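Local structure of guanine deaminase (Escherichia coli, 6OHB) at residues P208-A211 / P212-S215; Y258-V261 / Y262-G266; G331-N335 / M336-L340; T21-N24 / P25-A29; I377-L381 / P382-A386. The protein catalyses the zinc-dependent hydrolytic deamination of guanine to xanthine and ammonia, a step of purine degradation. One frame throughout, in Å; residues are numbered along the deposited sequence.

Contact 1 (P208-A211 / P212-S215)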
loop_
_atom_site.group_PDB
_atom_site.type_symbol
_atom_site.label_atom_id
_atom_site.label_comp_id
_atom_site.label_asym_id
_atom_site.label_seq_id
_atom_site.Cartn_x
_atom_site.Cartn_y
_atom_site.Cartn_z
ATOM N N PRO A 208 29.063 -0.573 -7.544
ATOM C CA PRO A 208 29.293 -1.827 -6.814
ATOM C C PRO A 208 28.030 -2.177 -6.041
ATOM O O PRO A 208 27.442 -1.316 -5.381
ATOM C CB PRO A 208 30.462 -1.492 -5.881
ATOM C CG PRO A 208 30.370 0.008 -5.682
ATOM C CD PRO A 208 29.740 0.583 -6.922
ATOM N N ARG A 209 27.606 -3.443 -6.128
ATOM C CA ARG A 209 26.359 -3.844 -5.484
ATOM C C ARG A 209 26.390 -3.508 -3.998
ATOM O O ARG A 209 25.596 -2.692 -3.514
ATOM C CB ARG A 209 26.093 -5.337 -5.699
ATOM C CG ARG A 209 24.705 -5.759 -5.227
ATOM C CD ARG A 209 24.422 -7.228 -5.471
ATOM N NE ARG A 209 24.344 -7.562 -6.889
ATOM C CZ ARG A 209 23.220 -7.574 -7.598
ATOM N NH1 ARG A 209 22.061 -7.262 -7.025
ATOM N NH2 ARG A 209 23.256 -7.899 -8.882
ATOM N N PHE A 210 27.313 -4.121 -3.264
ATOM C CA PHE A 210 27.671 -3.687 -1.920
ATOM C C PHE A 210 29.033 -4.285 -1.581
ATOM O O PHE A 210 29.618 -5.035 -2.370
ATOM C CB PHE A 210 26.604 -4.067 -0.881
ATOM C CG PHE A 210 26.151 -5.508 -0.945
ATOM C CD1 PHE A 210 24.804 -5.820 -1.000
ATOM C CD2 PHE A 210 27.065 -6.543 -0.940
ATOM C CE1 PHE A 210 24.382 -7.135 -1.052
ATOM C CE2 PHE A 210 26.647 -7.859 -0.990
ATOM C CZ PHE A 210 25.307 -8.154 -1.048
ATOM N N ALA A 211 29.538 -3.935 -0.401
ATOM C CA ALA A 211 30.872 -4.382 -0.007
ATOM C C ALA A 211 31.005 -5.900 0.108
ATOM O O ALA A 211 32.056 -6.424 -0.300
ATOM C CB ALA A 211 31.277 -3.694 1.304
ATOM N N PRO A 212 30.026 -6.651 0.637
ATOM C CA PRO A 212 30.195 -8.115 0.695
ATOM C C PRO A 212 30.566 -8.767 -0.626
ATOM O O PRO A 212 31.376 -9.701 -0.630
ATOM C CB PRO A 212 28.826 -8.594 1.190
ATOM C CG PRO A 212 28.363 -7.501 2.074
ATOM C CD PRO A 212 28.894 -6.213 1.478
ATOM N N THR A 213 30.025 -8.299 -1.749
ATOM C CA THR A 213 30.252 -8.964 -3.024
ATOM C C THR A 213 31.360 -8.308 -3.836
ATOM O O THR A 213 31.484 -8.580 -5.033
ATOM C CB THR A 213 28.962 -9.013 -3.848
ATOM O OG1 THR A 213 28.319 -7.731 -3.830
ATOM C CG2 THR A 213 28.012 -10.078 -3.311
ATOM N N SER A 214 32.191 -7.481 -3.213
ATOM C CA SER A 214 33.320 -6.886 -3.914
ATOM C C SER A 214 34.595 -7.105 -3.118
ATOM O O SER A 214 34.672 -6.734 -1.942
ATOM C CB SER A 214 33.082 -5.388 -4.145
ATOM O OG SER A 214 32.076 -5.189 -5.129
ATOM N N SER A 215 35.596 -7.680 -3.776
ATOM C CA SER A 215 36.907 -7.873 -3.182
ATOM C C SER A 215 37.587 -6.522 -2.958
ATOM O O SER A 215 37.174 -5.506 -3.525
ATOM C CB SER A 215 37.762 -8.749 -4.092
ATOM O OG SER A 215 38.040 -8.077 -5.307
HETATM O O HOH W 1 29.496 -5.731 -4.714
#

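Contact 2 (Y258-V261 / Y262-G266)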
loop_
_atom_site.group_PDB
_atom_site.type_symbol
_atom_site.label_atom_id
_atom_site.label_comp_id
_atom_site.label_asym_id
_atom_site.label_seq_id
_atom_site.Cartn_x
_atom_site.Cartn_y
_atom_site.Cartn_z
ATOM N N TYR A 258 30.757 -0.122 8.230
ATOM C CA TYR A 258 30.314 -0.316 6.852
ATOM C C TYR A 258 30.636 0.900 5.982
ATOM O O TYR A 258 31.293 0.780 4.939
ATOM C CB TYR A 258 28.813 -0.617 6.852
ATOM C CG TYR A 258 28.267 -1.336 5.634
ATOM C CD1 TYR A 258 28.947 -1.333 4.422
ATOM C CD2 TYR A 258 27.043 -1.995 5.696
ATOM C CE1 TYR A 258 28.428 -1.980 3.308
ATOM C CE2 TYR A 258 26.519 -2.641 4.595
ATOM C CZ TYR A 258 27.212 -2.632 3.403
ATOM O OH TYR A 258 26.683 -3.281 2.312
ATOM N N LEU A 259 30.158 2.082 6.381
ATOM C CA LEU A 259 30.368 3.271 5.559
ATOM C C LEU A 259 31.848 3.590 5.393
ATOM O O LEU A 259 32.255 4.141 4.360
ATOM C CB LEU A 259 29.630 4.467 6.167
ATOM C CG LEU A 259 29.863 5.840 5.517
ATOM C CD1 LEU A 259 29.460 5.845 4.047
ATOM C CD2 LEU A 259 29.144 6.941 6.279
ATOM N N ASP A 260 32.671 3.243 6.384
ATOM C CA ASP A 260 34.088 3.565 6.287
ATOM C C ASP A 260 34.800 2.746 5.221
ATOM O O ASP A 260 35.826 3.196 4.701
ATOM C CB ASP A 260 34.778 3.375 7.636
ATOM C CG ASP A 260 36.204 3.899 7.632
ATOM O OD1 ASP A 260 36.385 5.132 7.736
ATOM O OD2 ASP A 260 37.141 3.076 7.520
ATOM N N VAL A 261 34.273 1.576 4.862
ATOM C CA VAL A 261 34.842 0.835 3.738
ATOM C C VAL A 261 34.717 1.650 2.458
ATOM O O VAL A 261 35.676 1.779 1.689
ATOM C CB VAL A 261 34.169 -0.541 3.596
ATOM C CG1 VAL A 261 34.849 -1.343 2.493
ATOM C CG2 VAL A 261 34.201 -1.286 4.920
ATOM N N TYR A 262 33.530 2.218 2.216
ATOM C CA TYR A 262 33.338 3.048 1.032
ATOM C C TYR A 262 34.145 4.332 1.129
ATOM O O TYR A 262 34.721 4.787 0.134
ATOM C CB TYR A 262 31.857 3.384 0.857
ATOM C CG TYR A 262 30.959 2.197 0.628
ATOM C CD1 TYR A 262 31.246 1.260 -0.359
ATOM C CD2 TYR A 262 29.821 2.015 1.398
ATOM C CE1 TYR A 262 30.418 0.169 -0.566
ATOM C CE2 TYR A 262 28.988 0.931 1.200
ATOM C CZ TYR A 262 29.289 0.012 0.219
ATOM O OH TYR A 262 28.453 -1.063 0.027
ATOM N N HIS A 263 34.219 4.911 2.330
ATOM C CA HIS A 263 34.908 6.184 2.517
ATOM C C HIS A 263 36.406 6.059 2.262
ATOM O O HIS A 263 37.001 6.931 1.617
ATOM C CB HIS A 263 34.641 6.716 3.926
ATOM C CG HIS A 263 35.274 8.043 4.208
ATOM N ND1 HIS A 263 34.881 9.205 3.578
ATOM C CD2 HIS A 263 36.263 8.397 5.063
ATOM C CE1 HIS A 263 35.605 10.214 4.028
ATOM N NE2 HIS A 263 36.451 9.750 4.930
ATOM N N GLN A 264 37.037 4.992 2.771
ATOM C CA GLN A 264 38.477 4.826 2.587
ATOM C C GLN A 264 38.830 4.581 1.127
ATOM O O GLN A 264 39.935 4.922 0.694
ATOM C CB GLN A 264 39.005 3.680 3.454
ATOM C CG GLN A 264 38.958 3.938 4.960
ATOM C CD GLN A 264 39.546 5.282 5.362
ATOM O OE1 GLN A 264 40.605 5.685 4.878
ATOM N NE2 GLN A 264 38.858 5.980 6.261
ATOM N N TYR A 265 37.919 3.984 0.357
ATOM C CA TYR A 265 38.103 3.831 -1.077
ATOM C C TYR A 265 37.598 5.042 -1.862
ATOM O O TYR A 265 37.333 4.922 -3.064
ATOM C CB TYR A 265 37.417 2.553 -1.565
ATOM C CG TYR A 265 38.162 1.285 -1.209
ATOM C CD1 TYR A 265 39.357 0.956 -1.839
ATOM C CD2 TYR A 265 37.672 0.419 -0.240
ATOM C CE1 TYR A 265 40.043 -0.200 -1.513
ATOM C CE2 TYR A 265 38.353 -0.740 0.095
ATOM C CZ TYR A 265 39.536 -1.045 -0.544
ATOM O OH TYR A 265 40.209 -2.200 -0.212
ATOM N N GLY A 266 37.454 6.192 -1.207
ATOM C CA GLY A 266 37.084 7.432 -1.881
ATOM C C GLY A 266 35.794 7.378 -2.672
ATOM O O GLY A 266 35.705 7.987 -3.747
#

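Contact 3 (G331-N335 / M336-L340)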
loop_
_atom_site.group_PDB
_atom_site.type_symbol
_atom_site.label_atom_id
_atom_site.label_comp_id
_atom_site.label_asym_id
_atom_site.label_seq_id
_atom_site.Cartn_x
_atom_site.Cartn_y
_atom_site.Cartn_z
ATOM N N GLY A 331 10.882 -4.194 -3.693
ATOM C CA GLY A 331 9.656 -3.431 -3.694
ATOM C C GLY A 331 8.690 -3.941 -4.746
ATOM O O GLY A 331 9.064 -4.607 -5.714
ATOM N N THR A 332 7.412 -3.632 -4.539
ATOM C CA THR A 332 6.348 -4.175 -5.372
ATOM C C THR A 332 5.726 -3.153 -6.315
ATOM O O THR A 332 4.841 -3.518 -7.094
ATOM C CB THR A 332 5.258 -4.819 -4.501
ATOM O OG1 THR A 332 4.909 -3.946 -3.421
ATOM C CG2 THR A 332 5.743 -6.155 -3.942
ATOM N N THR A 333 6.103 -1.879 -6.236
ATOM C CA THR A 333 5.465 -0.884 -7.087
ATOM C C THR A 333 6.494 0.077 -7.674
ATOM O O THR A 333 7.488 0.410 -7.023
ATOM C CB THR A 333 4.382 -0.118 -6.313
ATOM O OG1 THR A 333 3.683 0.752 -7.209
ATOM C CG2 THR A 333 4.988 0.696 -5.172
ATOM N N PHE A 334 6.259 0.497 -8.923
ATOM C CA PHE A 334 7.015 1.577 -9.551
ATOM C C PHE A 334 6.517 2.957 -9.142
ATOM O O PHE A 334 7.130 3.958 -9.531
ATOM C CB PHE A 334 6.930 1.505 -11.082
ATOM C CG PHE A 334 7.803 0.454 -11.711
ATOM C CD1 PHE A 334 7.380 -0.867 -11.794
ATOM C CD2 PHE A 334 9.029 0.794 -12.260
ATOM C CE1 PHE A 334 8.175 -1.829 -12.395
ATOM C CE2 PHE A 334 9.829 -0.164 -12.859
ATOM C CZ PHE A 334 9.402 -1.475 -12.926
ATOM N N ASN A 335 5.419 3.034 -8.397
ATOM C CA ASN A 335 4.686 4.279 -8.217
ATOM C C ASN A 335 5.219 5.068 -7.031
ATOM O O ASN A 335 5.300 4.548 -5.912
ATOM C CB ASN A 335 3.195 4.000 -8.035
ATOM C CG ASN A 335 2.353 5.258 -8.144
ATOM O OD1 ASN A 335 2.101 5.940 -7.147
ATOM N ND2 ASN A 335 1.924 5.580 -9.362
ATOM N N MET A 336 5.556 6.337 -7.285
ATOM C CA MET A 336 6.116 7.199 -6.251
ATOM C C MET A 336 5.077 7.568 -5.196
ATOM O O MET A 336 5.410 7.700 -4.012
ATOM C CB MET A 336 6.697 8.462 -6.894
ATOM C CG MET A 336 7.415 9.418 -5.939
ATOM S SD MET A 336 8.870 8.736 -5.115
ATOM C CE MET A 336 9.613 7.763 -6.423
ATOM N N LEU A 337 3.816 7.749 -5.599
ATOM C CA LEU A 337 2.782 8.085 -4.623
ATOM C C LEU A 337 2.656 6.990 -3.572
ATOM O O LEU A 337 2.593 7.267 -2.366
ATOM C CB LEU A 337 1.443 8.337 -5.325
ATOM C CG LEU A 337 1.416 9.437 -6.392
ATOM C CD1 LEU A 337 0.065 9.469 -7.093
ATOM C CD2 LEU A 337 1.739 10.792 -5.785
ATOM N N GLN A 338 2.615 5.732 -4.018
ATOM C CA GLN A 338 2.550 4.612 -3.088
ATOM C C GLN A 338 3.821 4.507 -2.252
ATOM O O GLN A 338 3.763 4.151 -1.067
ATOM C CB GLN A 338 2.291 3.319 -3.864
ATOM C CG GLN A 338 0.985 3.350 -4.636
ATOM C CD GLN A 338 0.679 2.044 -5.342
ATOM O OE1 GLN A 338 1.398 1.634 -6.251
ATOM N NE2 GLN A 338 -0.398 1.388 -4.928
ATOM N N THR A 339 4.981 4.815 -2.850
ATOM C CA THR A 339 6.229 4.837 -2.084
ATOM C C THR A 339 6.155 5.841 -0.941
ATOM O O THR A 339 6.584 5.555 0.184
ATOM C CB THR A 339 7.417 5.151 -2.995
ATOM O OG1 THR A 339 7.476 4.188 -4.052
ATOM C CG2 THR A 339 8.719 5.106 -2.213
ATOM N N LEU A 340 5.608 7.026 -1.211
ATOM C CA LEU A 340 5.474 8.022 -0.157
ATOM C C LEU A 340 4.433 7.596 0.868
ATOM O O LEU A 340 4.569 7.906 2.054
ATOM C CB LEU A 340 5.118 9.378 -0.758
ATOM C CG LEU A 340 6.161 10.007 -1.682
ATOM C CD1 LEU A 340 5.531 11.151 -2.469
ATOM C CD2 LEU A 340 7.374 10.487 -0.891
#

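Contact 4 (T21-N24 / P25-A29)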
loop_
_atom_site.group_PDB
_atom_site.type_symbol
_atom_site.label_atom_id
_atom_site.label_comp_id
_atom_site.label_asym_id
_atom_site.label_seq_id
_atom_site.Cartn_x
_atom_site.Cartn_y
_atom_site.Cartn_z
ATOM N N THR A 21 15.413 24.714 -3.181
ATOM C CA THR A 21 15.787 23.727 -2.184
ATOM C C THR A 21 15.865 24.380 -0.811
ATOM O O THR A 21 16.222 25.551 -0.673
ATOM C CB THR A 21 17.128 23.071 -2.530
ATOM O OG1 THR A 21 18.145 24.074 -2.632
ATOM C CG2 THR A 21 17.038 22.326 -3.855
ATOM N N ILE A 22 15.503 23.611 0.208
ATOM C CA ILE A 22 15.538 24.086 1.587
ATOM C C ILE A 22 16.459 23.150 2.363
ATOM O O ILE A 22 17.002 22.200 1.787
ATOM C CB ILE A 22 14.118 24.145 2.180
ATOM C CG1 ILE A 22 13.305 22.918 1.753
ATOM C CG2 ILE A 22 13.394 25.406 1.701
ATOM C CD1 ILE A 22 13.553 21.661 2.585
ATOM N N ASP A 23 16.662 23.405 3.658
ATOM C CA ASP A 23 17.360 22.446 4.502
ATOM C C ASP A 23 16.558 22.014 5.731
ATOM O O ASP A 23 16.999 21.109 6.452
ATOM C CB ASP A 23 18.748 22.986 4.935
ATOM C CG ASP A 23 18.707 24.367 5.553
ATOM O OD1 ASP A 23 17.750 25.124 5.295
ATOM O OD2 ASP A 23 19.660 24.713 6.293
ATOM N N ASN A 24 15.391 22.612 5.983
ATOM C CA ASN A 24 14.486 22.114 6.994
ATOM C C ASN A 24 13.122 21.910 6.347
ATOM O O ASN A 24 12.661 22.781 5.591
ATOM C CB ASN A 24 14.371 23.082 8.183
ATOM C CG ASN A 24 15.091 22.586 9.415
ATOM O OD1 ASN A 24 14.639 21.659 10.084
ATOM N ND2 ASN A 24 16.235 23.201 9.718
ATOM N N PRO A 25 12.457 20.778 6.598
ATOM C CA PRO A 25 11.137 20.549 5.980
ATOM C C PRO A 25 10.100 21.585 6.372
ATOM O O PRO A 25 9.051 21.666 5.720
ATOM C CB PRO A 25 10.741 19.148 6.483
ATOM C CG PRO A 25 11.577 18.931 7.709
ATOM C CD PRO A 25 12.850 19.685 7.502
ATOM N N GLU A 26 10.367 22.386 7.405
ATOM C CA GLU A 26 9.441 23.434 7.812
ATOM C C GLU A 26 9.411 24.601 6.833
ATOM O O GLU A 26 8.415 25.329 6.795
ATOM C CB GLU A 26 9.801 23.935 9.211
ATOM C CG GLU A 26 8.964 23.324 10.326
ATOM C CD GLU A 26 9.048 21.811 10.354
ATOM O OE1 GLU A 26 10.114 21.276 10.730
ATOM O OE2 GLU A 26 8.046 21.156 9.994
ATOM N N GLU A 27 10.469 24.803 6.045
ATOM C CA GLU A 27 10.456 25.896 5.080
ATOM C C GLU A 27 9.786 25.532 3.763
ATOM O O GLU A 27 9.645 26.414 2.907
ATOM C CB GLU A 27 11.872 26.375 4.765
ATOM C CG GLU A 27 12.902 26.138 5.838
ATOM C CD GLU A 27 14.299 26.424 5.328
ATOM O OE1 GLU A 27 14.497 27.482 4.695
ATOM O OE2 GLU A 27 15.192 25.584 5.542
ATOM N N ILE A 28 9.391 24.268 3.575
ATOM C CA ILE A 28 8.883 23.828 2.276
ATOM C C ILE A 28 7.624 24.598 1.899
ATOM O O ILE A 28 7.420 24.945 0.729
ATOM C CB ILE A 28 8.643 22.306 2.285
ATOM C CG1 ILE A 28 9.973 21.562 2.379
ATOM C CG2 ILE A 28 7.889 21.866 1.033
ATOM C CD1 ILE A 28 9.824 20.067 2.554
ATOM N N ALA A 29 6.770 24.897 2.881
ATOM C CA ALA A 29 5.555 25.655 2.594
ATOM C C ALA A 29 5.880 27.031 2.023
ATOM O O ALA A 29 5.186 27.518 1.122
ATOM C CB ALA A 29 4.708 25.788 3.859
#

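Contact 5 (I377-L381 / P382-A386)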
loop_
_atom_site.group_PDB
_atom_site.type_symbol
_atom_site.label_atom_id
_atom_site.label_comp_id
_atom_site.label_asym_id
_atom_site.label_seq_id
_atom_site.Cartn_x
_atom_site.Cartn_y
_atom_site.Cartn_z
ATOM N N ILE A 377 16.391 19.793 -13.223
ATOM C CA ILE A 377 15.020 19.312 -13.134
ATOM C C ILE A 377 14.478 19.644 -11.748
ATOM O O ILE A 377 15.198 20.139 -10.877
ATOM C CB ILE A 377 14.916 17.792 -13.393
ATOM C CG1 ILE A 377 15.722 17.020 -12.343
ATOM C CG2 ILE A 377 15.387 17.441 -14.798
ATOM C CD1 ILE A 377 15.514 15.501 -12.391
ATOM N N GLY A 378 13.195 19.359 -11.537
ATOM C CA GLY A 378 12.600 19.381 -10.213
ATOM C C GLY A 378 11.516 20.416 -10.016
ATOM O O GLY A 378 10.731 20.293 -9.064
ATOM N N ASN A 379 11.454 21.445 -10.853
ATOM C CA ASN A 379 10.380 22.426 -10.765
ATOM C C ASN A 379 10.230 23.095 -12.129
ATOM O O ASN A 379 10.834 22.672 -13.120
ATOM C CB ASN A 379 10.633 23.425 -9.630
ATOM C CG ASN A 379 12.030 24.025 -9.665
ATOM O OD1 ASN A 379 12.664 24.105 -10.718
ATOM N ND2 ASN A 379 12.517 24.448 -8.505
ATOM N N PHE A 380 9.395 24.132 -12.183
ATOM C CA PHE A 380 9.061 24.804 -13.432
ATOM C C PHE A 380 9.789 26.138 -13.588
ATOM O O PHE A 380 9.259 27.063 -14.212
ATOM C CB PHE A 380 7.548 24.997 -13.535
ATOM C CG PHE A 380 6.776 23.708 -13.548
ATOM C CD1 PHE A 380 6.844 22.851 -14.638
ATOM C CD2 PHE A 380 5.996 23.342 -12.464
ATOM C CE1 PHE A 380 6.137 21.660 -14.650
ATOM C CE2 PHE A 380 5.293 22.153 -12.466
ATOM C CZ PHE A 380 5.362 21.312 -13.558
ATOM N N LEU A 381 10.992 26.255 -13.031
ATOM C CA LEU A 381 11.779 27.468 -13.212
ATOM C C LEU A 381 12.250 27.573 -14.662
ATOM O O LEU A 381 12.641 26.563 -15.262
ATOM C CB LEU A 381 12.991 27.476 -12.280
ATOM C CG LEU A 381 12.766 27.575 -10.771
ATOM C CD1 LEU A 381 14.097 27.432 -10.046
ATOM C CD2 LEU A 381 12.085 28.885 -10.399
ATOM N N PRO A 382 12.205 28.769 -15.257
ATOM C CA PRO A 382 12.719 28.942 -16.624
ATOM C C PRO A 382 14.130 28.381 -16.766
ATOM O O PRO A 382 14.964 28.506 -15.865
ATOM C CB PRO A 382 12.692 30.462 -16.822
ATOM C CG PRO A 382 11.586 30.935 -15.921
ATOM C CD PRO A 382 11.590 29.999 -14.726
ATOM N N GLY A 383 14.382 27.727 -17.898
ATOM C CA GLY A 383 15.642 27.065 -18.138
ATOM C C GLY A 383 15.700 25.598 -17.744
ATOM O O GLY A 383 16.572 24.877 -18.241
ATOM N N LYS A 384 14.805 25.133 -16.871
ATOM C CA LYS A 384 14.816 23.733 -16.458
ATOM C C LYS A 384 14.342 22.815 -17.581
ATOM O O LYS A 384 13.567 23.209 -18.458
ATOM C CB LYS A 384 13.922 23.521 -15.237
ATOM C CG LYS A 384 14.417 24.179 -13.970
ATOM C CD LYS A 384 15.723 23.574 -13.511
ATOM C CE LYS A 384 16.046 24.034 -12.106
ATOM N NZ LYS A 384 15.153 23.358 -11.121
ATOM N N GLU A 385 14.815 21.571 -17.541
ATOM C CA GLU A 385 14.369 20.576 -18.507
ATOM C C GLU A 385 12.910 20.211 -18.252
ATOM O O GLU A 385 12.485 20.029 -17.107
ATOM C CB GLU A 385 15.271 19.346 -18.445
ATOM C CG GLU A 385 16.719 19.702 -18.756
ATOM C CD GLU A 385 17.696 18.573 -18.503
ATOM O OE1 GLU A 385 17.293 17.534 -17.928
ATOM O OE2 GLU A 385 18.879 18.742 -18.876
ATOM N N ALA A 386 12.136 20.120 -19.334
ATOM C CA ALA A 386 10.680 19.998 -19.239
ATOM C C ALA A 386 10.277 18.525 -19.130
ATOM O O ALA A 386 9.755 17.910 -20.059
ATOM C CB ALA A 386 10.016 20.684 -20.429
HETATM O O HOH W 2 15.653 24.592 -8.438
#

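Contact 1 (P208-A211 / P212-S215)
Phe210 O is approached by two groups: it is met by a water and, weakly, by Thr213 N at 3.3 Å from Phe210 O. The water donates to Phe210 O and also to Ser214 OG, which stands 2.7 Å from the water oxygen; it bonds Thr213 OG1 as well. Its spacings to Phe210 O and Thr213 OG1 are unusually short, so its exact position is doubtful. Ser214 OG has a second partner in Gln218 OE1, so the hydroxyl links the turn to the helix that follows. The turn itself closes where Ser214 N bonds Ala211 O at 3.1 Å with an N-H···O angle of 166°; with Pro212 and Thr213 at the central positions, the backbone torsions fit a type I beta turn. The Phe210 side chain, its CG set between backbone N and carbonyl carbon (chi1 49°), swings back over the turn. Its CE2 comes 3.5 Å from Thr213 CG2, and the Phe210 and Pro212 side chains cross at about a right angle. Arg209 CG sits over one face of the Phe210 ring, toward the rim. Beyond it, the guanidinium group makes a salt bridge with Glu110. Arg209 and Phe210 are probably substrate-binding residues, as in related enzymes, and their place just past a barrel strand suits the TIM-barrel amidohydrolases, whose active sites lie at the C-terminal ends of the strands. The turn joins strand 203-208 to helix 216-228, with helix 98-111 against Arg209 and helices 242-251 and 258-264 packed on Phe210 and Pro212.

Contact 2 (Y258-V261 / Y262-G266)
Asp260 sends CG anti to its backbone N (chi1 -171°) while Gln264, one helical turn on, bends at chi2, and the two polar ends meet obliquely. Gln264 NE2 lies 3.0 Å from Asp260 OD1, with a nearly straight N-H···O angle of 167°. The donor meets the syn side of the carboxylate, somewhat out of its plane, whereas the oxygen lies almost in the amide plane. The same OD1 takes part in a salt bridge with Arg287, so an amide and a guanidinium group share one oxygen. Alongside this pair the helical backbone bonds continue, Gln264 N reaching Asp260 O at 2.9 Å. Elsewhere on the helix Tyr258 and Tyr262 point the same way side by side; their planes differ by 29° and are slid apart, so overlap is slight, with Tyr258 CE1 at 3.6 Å from Tyr262 CE2. Tyr258 OH bonds Glu244, and Tyr262 OH bonds His237 O. The helix finishes in a Schellman motif: Gly266, at positive phi, occupies C-prime, with its N on His263 O and the next residue's N on Tyr262 O. Helix 258-264 lies against helix 282-290 through Leu259, helix 216-228 through Tyr262 and Tyr265, and strand 233-238 through Tyr258, Leu259 and Tyr262.

Contact 3 (G331-N335 / M336-L340)
Met336 is the first helical residue after the Asn335 cap; its side chain bends at chi2 and chi3 and is turned toward Met324 of strand 321-324 and Ala363. Leu337 crosses the Asn335 side chain obliquely, its CB 3.1 Å from Asn335 OD1. Gln338 makes the defining bond of helix 336-349. Its N donates to Asn335 OD1 at 3.2 Å with an N-H···O angle of 155°, in the carbonyl plane and on a lone pair, which makes Asn335 a classical N-cap. This backbone donor fixes which end of the cap amide is OD1, and the bond from Asn335 ND2 to Asn133 OD1 is consistent with it. The Gln338 side chain, extended beyond CG (chi2 -177°), reaches toward the loop until Gln338 OE1 accepts from Thr333 OG1 at 2.6 Å, the hydroxyl being somewhat tilted from the amide plane. Thr333 OG1 is itself the acceptor of an ST turn, receiving Asn335 N at 3.1 Å, so a single hydroxyl relays between the cap backbone and the third helical residue. Thr339 grips Asn335 O twice. Its OG1 sits 2.9 Å from Asn335 O, 37° out of the carbonyl plane, and its N reaches the same oxygen from the opposite face. Leu340 continues the ladder that Thr339 N began, its N 2.9 Å from Met336 O, and its side chain packs on Ala359 and Ala363 of helix 356-363.

Contact 4 (T21-N24 / P25-A29)
Ile22 overlaps Glu27 and Ile28 together: its CG2 lies 3.6 Å from Glu27 CB, and its CD1 meets Ile28 CG1, also at 3.6 Å. The Ile22 and Ile28 side chains cross at about a right angle, whereas Ile22 and Glu27 slide past each other in opposite directions. The motif is a type I beta turn, Asn24 to Glu27, continued by residues with helical backbone angles up to Ala29, in the connection between antiparallel strands 14-18 and 32-35. Glu27 N bonds Asn24 O at 3.0 Å, with Pro25 and Glu26 at the central positions. Helix 356-363 lies against Ile28 and helix 312-317 against Ile22 and Pro25, so the apolar side of the loop is inward, while Asp23 and Glu26 are exposed and Glu27 partly so. Asp23 OD1 and Glu27 OE2 are only 2.6 Å apart, their carboxylate planes turned 66° against each other. Such proximity would probably raise the proton affinity of at least one of the two acids; Lys319 gives Asp23 only a long, weak ion pair. Glu27, extended beyond CG (chi2 170°), carries its carboxylate back to the Asp23 and Asn24 amides, where OE2 gathers two backbone donors. Asp23 N approaches from above the carboxylate plane, 3.2 Å from Glu27 OE2. Asn24 N comes instead on the anti side, 3.0 Å from Glu27 OE2 and 19° out of that plane.

Contact 5 (I377-L381 / P382-A386)
Lys384 NZ reaches back across the loop to the oxygens of the preceding segment. It donates to Asn379 OD1 at 2.6 Å and, at a longer 3.2 Å, to Ile377 O. Both bonds miss the lone-pair directions: the ammonium nitrogen stands 37° out of the amide plane of Asn379 and 70° out of the carbonyl plane of Ile377. A water 3.0 Å from Lys384 NZ and Asp374 O bring the total to four oxygen partners for three hydrogens, so at least one N-H is probably shared. The lysine arrives there by bending at chi2 and chi4, its CG passing beside Leu381 O. Asn379 ND2 donates to the same water at 3.1 Å and also to Val18 O, so the amide has partners on both its ends and its orientation is settled. Glu385 points its carboxylate elsewhere, OE2 forming a salt bridge with Arg162 and OE1 with Arg201, while Ile377 CG2 lies 3.7 Å from Glu385 OE1. In the backbone, Lys384 N closes on Leu381 O at 3.1 Å with an N-H···O angle of 162°. Gly383 and Lys384 also pair through their backbones with Val47, and Ala386 pairs with Gly45 and Gly432. The closing bond belongs to a type II beta turn with Pro382 and Gly383 at its centre, glycine accommodating the positive phi. A Pro-Gly-Lys turn leading into a strand of the small beta domain, built from both ends of the chain, is characteristic of amidohydrolases.

Contacts 1 and 2 touch, their centres about 12 Å apart: Tyr262 OH makes a weak bond to Ala211 N, and Phe210 lies against both tyrosines, so a loop and a helix jointly border the probable substrate pocket. Contact 3 is also buried, but it caps a helix leaving the zinc-bearing side of the barrel, and its loop packs on Leu398 of the second subunit. Contacts 4 and 5 lie away from the annotated sites, nearest atoms about 6 Å apart. Contact 4 is partly exposed and brings two acids together near the surface; contact 5 instead buries a lysine among neutral oxygens. Each of contacts 1 and 5 includes its own bridging water, whereas contact 3 relies on direct capping bonds.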